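Long-range contacts in ectonucleotide pyrophosphatase/phosphodiesterase family member 5 (Mus musculus, PDB 5VEO), which probably hydrolyses phosphodiester bonds as a zinc-dependent ectoenzyme of the nucleotide pyrophosphatase/phosphodiesterase family, with nucleotide hydrolysis restricted relative to its relatives: residues H276-V281 with V305-W310; D251-A256 with G309-Q314; G226-S231 with H325-A330. The protein carries 1 engineered substitution. All blocks are in the same frame, centred on the assembly; numbering follows the deposited sequence. Where two conformers were deposited one is given.

Contact 1: H276-V281 with V305-W310. With NAG (2-acetamido-2-deoxy-beta-D-glucopyranose), chain B.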
loop_
_atom_site.group_PDB
_atom_site.type_symbol
_atom_site.label_atom_id
_atom_site.label_comp_id
_atom_site.label_asym_id
_atom_site.label_seq_id
_atom_site.Cartn_x
_atom_site.Cartn_y
_atom_site.Cartn_z
ATOM N N HIS A 276 16.536 17.452 16.302
ATOM C CA HIS A 276 16.920 16.070 16.531
ATOM C C HIS A 276 17.611 15.550 15.277
ATOM O O HIS A 276 17.107 15.767 14.164
ATOM C CB HIS A 276 15.705 15.213 16.868
ATOM C CG HIS A 276 16.069 13.866 17.389
ATOM N ND1 HIS A 276 16.617 12.889 16.589
ATOM C CD2 HIS A 276 16.018 13.352 18.642
ATOM C CE1 HIS A 276 16.881 11.826 17.327
ATOM N NE2 HIS A 276 16.517 12.076 18.575
ATOM N N PRO A 277 18.755 14.869 15.405
ATOM C CA PRO A 277 19.510 14.458 14.207
ATOM C C PRO A 277 18.754 13.502 13.308
ATOM O O PRO A 277 19.071 13.407 12.112
ATOM C CB PRO A 277 20.767 13.792 14.792
ATOM C CG PRO A 277 20.393 13.422 16.210
ATOM C CD PRO A 277 19.432 14.485 16.656
ATOM N N ASN A 278 17.765 12.785 13.839
ATOM C CA ASN A 278 17.057 11.773 13.061
ATOM C C ASN A 278 15.651 12.209 12.679
ATOM O O ASN A 278 14.839 11.387 12.237
ATOM C CB ASN A 278 17.037 10.448 13.825
ATOM C CG ASN A 278 18.440 9.950 14.079
ATOM O OD1 ASN A 278 18.906 9.925 15.209
ATOM N ND2 ASN A 278 19.136 9.588 13.002
ATOM N N LEU A 279 15.366 13.498 12.773
ATOM C CA LEU A 279 14.100 14.056 12.314
ATOM C C LEU A 279 14.416 15.176 11.334
ATOM O O LEU A 279 14.952 16.219 11.727
ATOM C CB LEU A 279 13.268 14.582 13.480
ATOM C CG LEU A 279 11.890 15.069 13.062
ATOM C CD1 LEU A 279 10.964 13.909 12.661
ATOM C CD2 LEU A 279 11.288 15.846 14.185
ATOM N N THR A 280 14.094 14.965 10.065
ATOM C CA THR A 280 14.347 15.969 9.042
ATOM C C THR A 280 13.056 16.732 8.791
ATOM O O THR A 280 12.052 16.158 8.339
ATOM C CB THR A 280 14.879 15.346 7.754
ATOM O OG1 THR A 280 16.076 14.616 8.038
ATOM C CG2 THR A 280 15.181 16.432 6.717
ATOM N N VAL A 281 13.088 18.031 9.065
ATOM C CA VAL A 281 11.902 18.876 8.993
ATOM C C VAL A 281 11.900 19.610 7.658
ATOM O O VAL A 281 12.831 20.375 7.360
ATOM C CB VAL A 281 11.863 19.869 10.165
ATOM C CG1 VAL A 281 10.618 20.737 10.081
ATOM C CG2 VAL A 281 11.927 19.129 11.506
ATOM N N VAL A 305 10.158 14.087 8.845
ATOM C CA VAL A 305 10.355 12.693 8.469
ATOM C C VAL A 305 11.414 12.085 9.377
ATOM O O VAL A 305 12.564 12.555 9.415
ATOM C CB VAL A 305 10.779 12.560 6.997
ATOM C CG1 VAL A 305 10.991 11.093 6.660
ATOM C CG2 VAL A 305 9.765 13.224 6.070
ATOM N N ALA A 306 11.038 11.032 10.094
ATOM C CA ALA A 306 12.002 10.309 10.921
ATOM C C ALA A 306 12.831 9.367 10.064
ATOM O O ALA A 306 12.325 8.767 9.103
ATOM C CB ALA A 306 11.303 9.507 12.011
ATOM N N ASP A 307 14.109 9.248 10.419
ATOM C CA ASP A 307 14.981 8.263 9.795
ATOM C C ASP A 307 14.516 6.848 10.114
ATOM O O ASP A 307 13.803 6.599 11.093
ATOM C CB ASP A 307 16.424 8.433 10.262
ATOM C CG ASP A 307 17.068 9.707 9.734
ATOM O OD1 ASP A 307 16.684 10.202 8.626
ATOM O OD2 ASP A 307 17.984 10.192 10.434
ATOM N N GLU A 308 14.940 5.919 9.260
ATOM C CA GLU A 308 14.599 4.510 9.399
ATOM C C GLU A 308 14.782 4.011 10.833
ATOM O O GLU A 308 15.856 4.146 11.425
ATOM C CB GLU A 308 15.461 3.689 8.447
ATOM C CG GLU A 308 15.005 2.281 8.357
ATOM C CD GLU A 308 15.774 1.472 7.342
ATOM O OE1 GLU A 308 17.010 1.609 7.252
ATOM O OE2 GLU A 308 15.124 0.677 6.659
ATOM N N GLY A 309 13.729 3.401 11.377
ATOM C CA GLY A 309 13.778 2.784 12.690
ATOM C C GLY A 309 13.586 3.728 13.857
ATOM O O GLY A 309 13.653 3.279 15.011
ATOM N N TRP A 310 13.333 5.006 13.591
ATOM C CA TRP A 310 13.027 6.004 14.602
ATOM C C TRP A 310 11.522 6.241 14.679
ATOM O O TRP A 310 10.802 6.172 13.669
ATOM C CB TRP A 310 13.767 7.319 14.302
ATOM C CG TRP A 310 15.219 7.199 14.655
ATOM C CD1 TRP A 310 16.192 6.595 13.926
ATOM C CD2 TRP A 310 15.829 7.606 15.881
ATOM N NE1 TRP A 310 17.381 6.620 14.608
ATOM C CE2 TRP A 310 17.188 7.250 15.807
ATOM C CE3 TRP A 310 15.362 8.260 17.020
ATOM C CZ2 TRP A 310 18.078 7.499 16.844
ATOM C CZ3 TRP A 310 16.255 8.540 18.034
ATOM C CH2 TRP A 310 17.595 8.163 17.938
HETATM C C1 NAG B . 20.499 9.139 13.069
HETATM C C2 NAG B . 20.939 8.452 11.794
HETATM C C3 NAG B . 22.448 8.163 11.821
HETATM C C4 NAG B . 23.276 9.366 12.267
HETATM C C5 NAG B . 22.678 10.004 13.509
HETATM C C6 NAG B . 23.356 11.304 13.898
HETATM C C7 NAG B . 19.651 6.793 10.489
HETATM C C8 NAG B . 18.976 5.451 10.540
HETATM N N2 NAG B . 20.201 7.204 11.633
HETATM O O3 NAG B . 22.857 7.788 10.514
HETATM O O4 NAG B . 24.597 8.919 12.591
HETATM O O5 NAG B . 21.307 10.327 13.287
HETATM O O6 NAG B . 23.190 11.493 15.294
HETATM O O7 NAG B . 19.700 7.452 9.461
HETATM O O HOH W 1 18.242 12.737 9.561
HETATM O O HOH W 2 14.841 11.955 7.984
#
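In Asn278 (chi1 -60°), Asp307 and Trp310 alike, CG lies anti to the carbonyl carbon and beside the backbone N, and the three side chains converge across the contact. The Asn278 amide lies stacked on the indole, the planes 19° apart, with CB 3.6 Å from the centroid of the five-membered ring of Trp310 as a CH-pi contact and OD1 over the six-membered part. ND2, the amide nitrogen bonded to C1 of the N-acetylglucosamine, still gives its hydrogen to Asp307 OD2 (2.9 Å), in the amide plane and onto the anti lone pair. The in-plane bond and the stacked indole together restrain the rotation of the amide at this N-glycosylation site. It sits where edge strand 279-283 and its inner neighbour 302-306 of a four-stranded antiparallel sheet part, just beyond the hydrogen-bonded pair Thr280-Val305 and a last bond from Asp307 N to Asn278 O (2.9 Å). His276, its ND1 accepting from Asn278 N at 3.0 Å, turns an edge to the Trp310 face in an offset edge-to-face pair, centroids 5.0 Å apart. One water joins Pro277 O to Asp307 OD2; a second bridges Thr280 OG1, Val305 O and Asp307 OD1.

Contact 2: D251-A256 with G309-Q314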
loop_
_atom_site.group_PDB
_atom_site.type_symbol
_atom_site.label_atom_id
_atom_site.label_comp_id
_atom_site.label_asym_id
_atom_site.label_seq_id
_atom_site.Cartn_x
_atom_site.Cartn_y
_atom_site.Cartn_z
ATOM N N ASP A 251 -0.905 13.559 11.196
ATOM C CA ASP A 251 -0.414 12.189 11.100
ATOM C C ASP A 251 0.846 12.122 11.955
ATOM O O ASP A 251 1.605 13.095 11.993
ATOM C CB ASP A 251 -0.135 11.822 9.640
ATOM C CG ASP A 251 -0.005 10.323 9.413
ATOM O OD1 ASP A 251 -0.451 9.523 10.283
ATOM O OD2 ASP A 251 0.513 9.953 8.328
ATOM N N HIS A 252 1.068 11.005 12.667
ATOM C CA HIS A 252 2.072 11.005 13.756
ATOM C C HIS A 252 3.469 10.504 13.373
ATOM O O HIS A 252 4.454 11.242 13.478
ATOM C CB HIS A 252 1.553 10.204 14.958
ATOM C CG HIS A 252 0.465 10.894 15.733
ATOM N ND1 HIS A 252 0.495 11.028 17.106
ATOM C CD2 HIS A 252 -0.690 11.478 15.328
ATOM C CE1 HIS A 252 -0.594 11.662 17.512
ATOM N NE2 HIS A 252 -1.330 11.948 16.452
ATOM N N SER A 253 3.594 9.230 13.036
ATOM C CA SER A 253 4.929 8.619 12.863
ATOM C C SER A 253 4.873 7.614 11.733
ATOM O O SER A 253 3.894 6.881 11.618
ATOM C CB SER A 253 5.405 7.936 14.147
ATOM O OG SER A 253 6.775 7.550 14.074
ATOM N N PRO A 254 5.938 7.535 10.919
ATOM C CA PRO A 254 7.219 8.246 10.985
ATOM C C PRO A 254 7.274 9.506 10.129
ATOM O O PRO A 254 8.335 10.135 10.012
ATOM C CB PRO A 254 8.197 7.206 10.470
ATOM C CG PRO A 254 7.409 6.490 9.409
ATOM C CD PRO A 254 5.996 6.432 9.935
ATOM N N VAL A 255 6.146 9.892 9.556
ATOM C CA VAL A 255 6.063 11.133 8.788
ATOM C C VAL A 255 5.043 12.013 9.494
ATOM O O VAL A 255 3.829 11.850 9.338
ATOM C CB VAL A 255 5.713 10.885 7.324
ATOM C CG1 VAL A 255 5.646 12.213 6.549
ATOM C CG2 VAL A 255 6.759 9.937 6.720
ATOM N N ALA A 256 5.538 12.920 10.318
ATOM C CA ALA A 256 4.679 13.806 11.091
ATOM C C ALA A 256 4.187 14.929 10.184
ATOM O O ALA A 256 4.985 15.724 9.670
ATOM C CB ALA A 256 5.438 14.360 12.295
ATOM N N GLY A 309 13.729 3.401 11.377
ATOM C CA GLY A 309 13.778 2.784 12.690
ATOM C C GLY A 309 13.586 3.728 13.857
ATOM O O GLY A 309 13.653 3.279 15.011
ATOM N N TRP A 310 13.333 5.006 13.591
ATOM C CA TRP A 310 13.027 6.004 14.602
ATOM C C TRP A 310 11.522 6.241 14.679
ATOM O O TRP A 310 10.802 6.172 13.669
ATOM C CB TRP A 310 13.767 7.319 14.302
ATOM C CG TRP A 310 15.219 7.199 14.655
ATOM C CD1 TRP A 310 16.192 6.595 13.926
ATOM C CD2 TRP A 310 15.829 7.606 15.881
ATOM N NE1 TRP A 310 17.381 6.620 14.608
ATOM C CE2 TRP A 310 17.188 7.250 15.807
ATOM C CE3 TRP A 310 15.362 8.260 17.020
ATOM C CZ2 TRP A 310 18.078 7.499 16.844
ATOM C CZ3 TRP A 310 16.255 8.540 18.034
ATOM C CH2 TRP A 310 17.595 8.163 17.938
ATOM N N TYR A 311 11.053 6.523 15.892
ATOM C CA TYR A 311 9.634 6.717 16.172
ATOM C C TYR A 311 9.394 8.147 16.620
ATOM O O TYR A 311 10.162 8.686 17.414
ATOM C CB TYR A 311 9.122 5.768 17.270
ATOM C CG TYR A 311 7.841 5.070 16.910
ATOM C CD1 TYR A 311 7.860 3.739 16.488
ATOM C CD2 TYR A 311 6.609 5.718 16.996
ATOM C CE1 TYR A 311 6.706 3.086 16.133
ATOM C CE2 TYR A 311 5.438 5.066 16.632
ATOM C CZ TYR A 311 5.494 3.742 16.222
ATOM O OH TYR A 311 4.352 3.052 15.870
ATOM N N ILE A 312 8.334 8.761 16.107
ATOM C CA ILE A 312 7.908 10.079 16.562
ATOM C C ILE A 312 6.745 9.909 17.520
ATOM O O ILE A 312 5.702 9.352 17.153
ATOM C CB ILE A 312 7.501 10.984 15.394
ATOM C CG1 ILE A 312 8.603 11.021 14.344
ATOM C CG2 ILE A 312 7.153 12.386 15.923
ATOM C CD1 ILE A 312 8.181 11.733 13.084
ATOM N N LEU A 313 6.921 10.407 18.738
ATOM C CA LEU A 313 5.883 10.414 19.758
ATOM C C LEU A 313 5.556 11.860 20.071
ATOM O O LEU A 313 6.462 12.681 20.242
ATOM C CB LEU A 313 6.319 9.703 21.035
ATOM C CG LEU A 313 6.077 8.186 21.076
ATOM C CD1 LEU A 313 6.867 7.418 20.089
ATOM C CD2 LEU A 313 6.370 7.662 22.475
ATOM N N GLN A 314 4.273 12.186 20.111
ATOM C CA GLN A 314 3.937 13.553 20.444
ATOM C C GLN A 314 4.237 13.814 21.906
ATOM O O GLN A 314 4.810 14.849 22.255
ATOM C CB GLN A 314 2.484 13.849 20.127
ATOM C CG GLN A 314 2.213 15.306 20.273
ATOM C CD GLN A 314 0.864 15.685 19.763
ATOM O OE1 GLN A 314 -0.051 14.859 19.705
ATOM N NE2 GLN A 314 0.726 16.937 19.371
HETATM O O HOH W 3 7.598 4.972 13.526
#
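Ser253 and Ile312 are the residues where the two backbones come nearest, with CA atoms 5.0 Å apart. Segment 251-256 is a loop that turns through a cis peptide bond between Ser253 and Pro254 before entering strand 255-260, whereas 309-314 leaves a turn at Gly309 and is extended from Trp310 to Leu313. No backbone-to-backbone hydrogen bond joins the two; the serine side chain replaces it. Its OG, placed anti to the backbone N of Ser253 by a chi1 of -170°, accepts from Ile312 N at 2.8 Å, and the N-H...O angle of 176° makes the bond almost straight. The same OG lies 2.8 Å from a water that sits over the centre of one face of the Tyr311 ring and makes a weak bond to Trp310 O. The hydroxyl also rests 3.5 Å from Tyr311 CD2, so the start of the strand is met through both main chain and ring.

Ile312 makes most of the remaining contact, against two carbonyl oxygens and one methyl. Its CB lies 3.6 Å from His252 O, a buried carbonyl oxygen with no polar partner in the model, and CD1 reaches in to Pro254 O (3.5 Å) and to Ala256 CB (3.9 Å). At the far end the His252 ring and the Gln314 amide stand perpendicular, CE1 3.9 Å from OE1; their polar ends are held elsewhere, His252 ND1 by Asp318 and Gln314 NE2 by Tyr247.

Strand 311-313 pairs in parallel with 235-237, while 255-260 is an inner strand of the four-stranded antiparallel sheet, so a small two-stranded sheet is fastened through one serine and one isoleucine to the loop at the margin of a larger one, within the phosphodiesterase domain of the alkaline phosphatase superfamily.

Contact 3: G226-S231 with H325-A330. With ZN (zinc ion), chain D; AMP (adenosine monophosphate), chain Q.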
loop_
_atom_site.group_PDB
_atom_site.type_symbol
_atom_site.label_atom_id
_atom_site.label_comp_id
_atom_site.label_asym_id
_atom_site.label_seq_id
_atom_site.Cartn_x
_atom_site.Cartn_y
_atom_site.Cartn_z
ATOM N N GLY A 226 7.075 -2.722 3.183
ATOM C CA GLY A 226 7.743 -3.607 4.107
ATOM C C GLY A 226 7.570 -3.175 5.549
ATOM O O GLY A 226 6.484 -2.756 5.981
ATOM N N MET A 227 8.646 -3.297 6.320
ATOM C CA MET A 227 8.573 -3.058 7.756
ATOM C C MET A 227 9.991 -2.921 8.293
ATOM O O MET A 227 10.903 -3.592 7.808
ATOM C CB MET A 227 7.847 -4.220 8.461
ATOM C CG MET A 227 7.467 -4.004 9.925
ATOM S SD MET A 227 6.067 -2.868 10.178
ATOM C CE MET A 227 4.728 -3.798 9.467
ATOM N N THR A 228 10.179 -2.052 9.273
ATOM C CA THR A 228 11.487 -1.898 9.901
ATOM C C THR A 228 11.336 -1.920 11.419
ATOM O O THR A 228 10.273 -1.620 11.973
ATOM C CB THR A 228 12.245 -0.634 9.416
ATOM O OG1 THR A 228 13.653 -0.756 9.701
ATOM C CG2 THR A 228 11.814 0.584 10.109
ATOM N N GLN A 229 12.421 -2.318 12.072
ATOM C CA GLN A 229 12.447 -2.470 13.521
ATOM C C GLN A 229 12.583 -1.120 14.209
ATOM O O GLN A 229 13.496 -0.332 13.908
ATOM C CB GLN A 229 13.601 -3.383 13.935
ATOM C CG GLN A 229 13.561 -3.815 15.382
ATOM C CD GLN A 229 12.584 -4.961 15.648
ATOM O OE1 GLN A 229 12.161 -5.660 14.736
ATOM N NE2 GLN A 229 12.237 -5.160 16.904
ATOM N N CYS A 230 11.726 -0.905 15.191
ATOM C CA CYS A 230 11.750 0.273 16.041
ATOM C C CYS A 230 12.187 -0.102 17.454
ATOM O O CYS A 230 12.288 -1.277 17.809
ATOM C CB CYS A 230 10.384 0.942 16.054
ATOM S SG CYS A 230 9.963 1.601 14.398
ATOM N N SER A 231 12.438 0.927 18.258
ATOM C CA SER A 231 13.008 0.746 19.589
ATOM C C SER A 231 12.641 1.922 20.480
ATOM O O SER A 231 12.683 3.069 20.037
ATOM C CB SER A 231 14.527 0.655 19.539
ATOM O OG SER A 231 15.066 0.595 20.863
ATOM N N HIS A 325 6.434 1.329 9.396
ATOM C CA HIS A 325 6.703 1.658 8.008
ATOM C C HIS A 325 6.117 3.042 7.762
ATOM O O HIS A 325 5.478 3.628 8.639
ATOM C CB HIS A 325 6.101 0.588 7.086
ATOM C CG HIS A 325 4.640 0.381 7.322
ATOM N ND1 HIS A 325 3.677 1.115 6.668
ATOM C CD2 HIS A 325 3.982 -0.388 8.222
ATOM C CE1 HIS A 325 2.480 0.759 7.112
ATOM N NE2 HIS A 325 2.642 -0.136 8.069
ATOM N N GLY A 326 6.314 3.551 6.558
ATOM C CA GLY A 326 6.005 4.930 6.234
ATOM C C GLY A 326 7.219 5.739 5.856
ATOM O O GLY A 326 7.071 6.820 5.264
ATOM N N TYR A 327 8.407 5.209 6.138
ATOM C CA TYR A 327 9.684 5.841 5.862
ATOM C C TYR A 327 9.941 5.998 4.357
ATOM O O TYR A 327 9.252 5.439 3.500
ATOM C CB TYR A 327 10.808 5.011 6.480
ATOM C CG TYR A 327 10.634 4.767 7.962
ATOM C CD1 TYR A 327 11.060 5.706 8.890
ATOM C CD2 TYR A 327 10.024 3.621 8.435
ATOM C CE1 TYR A 327 10.897 5.497 10.251
ATOM C CE2 TYR A 327 9.853 3.406 9.788
ATOM C CZ TYR A 327 10.288 4.341 10.693
ATOM O OH TYR A 327 10.107 4.124 12.036
ATOM N N ASP A 328 10.974 6.793 4.062
ATOM C CA ASP A 328 11.531 6.979 2.727
ATOM C C ASP A 328 11.379 5.728 1.858
ATOM O O ASP A 328 11.849 4.639 2.234
ATOM C CB ASP A 328 13.005 7.354 2.893
ATOM C CG ASP A 328 13.664 7.849 1.628
ATOM O OD1 ASP A 328 13.154 7.641 0.521
ATOM O OD2 ASP A 328 14.748 8.445 1.778
ATOM N N ASN A 329 10.755 5.876 0.675
ATOM C CA ASN A 329 10.543 4.734 -0.208
ATOM C C ASN A 329 11.816 4.272 -0.909
ATOM O O ASN A 329 11.774 3.260 -1.614
ATOM C CB ASN A 329 9.462 5.038 -1.250
ATOM C CG ASN A 329 9.848 6.147 -2.200
ATOM O OD1 ASN A 329 10.576 7.086 -1.846
ATOM N ND2 ASN A 329 9.351 6.053 -3.423
ATOM N N ALA A 330 12.932 4.988 -0.766
ATOM C CA ALA A 330 14.192 4.472 -1.281
ATOM C C ALA A 330 14.760 3.360 -0.409
ATOM O O ALA A 330 15.668 2.648 -0.840
ATOM C CB ALA A 330 15.212 5.602 -1.391
HETATM ZN ZN ZN D . 1.106 -1.232 8.899
HETATM P P AMP Q . -0.982 0.161 7.208
HETATM O O1P AMP Q . -0.681 1.527 6.670
HETATM O O2P AMP Q . -0.410 -0.032 8.618
HETATM O O3P AMP Q . -0.528 -0.964 6.281
HETATM O "O5'" AMP Q . -2.570 0.004 7.336
HETATM C "C5'" AMP Q . -3.142 -1.313 7.308
HETATM C "C4'" AMP Q . -4.344 -1.468 8.196
HETATM O "O4'" AMP Q . -5.451 -0.832 7.571
HETATM C "C3'" AMP Q . -4.770 -2.926 8.387
HETATM O "O3'" AMP Q . -4.454 -3.368 9.689
HETATM C "C2'" AMP Q . -6.289 -2.923 8.185
HETATM O "O2'" AMP Q . -7.027 -3.523 9.215
HETATM C "C1'" AMP Q . -6.620 -1.451 8.046
HETATM N N9 AMP Q . -7.688 -1.195 7.106
HETATM C C8 AMP Q . -7.692 -1.427 5.782
HETATM N N7 AMP Q . -8.874 -1.027 5.251
HETATM C C5 AMP Q . -9.608 -0.529 6.281
HETATM C C6 AMP Q . -10.945 0.075 6.447
HETATM N N6 AMP Q . -11.750 0.225 5.380
HETATM N N1 AMP Q . -11.328 0.464 7.676
HETATM C C2 AMP Q . -10.545 0.331 8.761
HETATM N N3 AMP Q . -9.312 -0.199 8.699
HETATM C C4 AMP Q . -8.826 -0.646 7.497
#
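Met227 and His325 mark the closest backbone approach, CA atoms 5.1 Å apart, and their side chains make the contact next to the zinc. No hydrogen bond spans the two segments.

The sulfur contacts come first. Met227, bent at chi2 and chi3, brings SD into the plane of the imidazole at its edge, 4.9 Å from the centroid of the His325 ring, while CE lies 3.7 Å from CD2 of that ring. Farther along, Cys230 SG approaches Tyr327 OH at 3.5 Å, the phenol itself being hydrogen-bonded to Trp310 O.

Van der Waals packing accounts for the rest. Gly226 O lies 3.5 Å from His325 CB. In one of its two conformers Thr228 puts its methyl CG2 3.5 Å from CE2 of Tyr327, the two side chains crossing at about a right angle, and has OG1 hydrogen-bonded to Glu333.

Metal coordination uses the far end of the imidazole. A chi1 of 55° sets CG of His325 between the backbone N and carbonyl carbon, turning CD2 toward Met227 and NE2 onto the zinc at 2.1 Å. Like Asp177 and His181, AMP O2P binds this zinc, at 1.9 Å, and lies at the edge of the imidazole, near its plane. ND1 is hydrogen-bonded to Thr56 O.

With ND1 giving its proton to a carbonyl, NE2 is the nitrogen left to the metal, so the second-shell oxygen probably fixes the tautomer as well as the ring rotation. The phosphate oxygen on the zinc is consistent with a metal that polarises the phosphorus of a bound nucleotide.

Contacts 1 and 2 have centres 8 Å apart and share Gly309 and Trp310. Strands 302-306 (contact 1) and 255-260 (contact 2) are neighbours in one antiparallel sheet: Ala306 N lies 2.8 Å from Pro254 O, a probable hydrogen bond, and Leu279 CD1 packs on Ile312 CD1 at 3.6 Å. Contact 3 lies about 11 Å from both, centre to centre. Tyr327 ties it to them, its OH 2.7 Å from Trp310 O and its CE1 3.2 Å from Pro254 CB. A path of contacts runs from the glycan on Asn278 through Trp310 and Tyr327 to the segment carrying His325, the zinc ligand beside AMP; contact 1 is peripheral, 22 Å from the chain centre against 13 Å for contact 3.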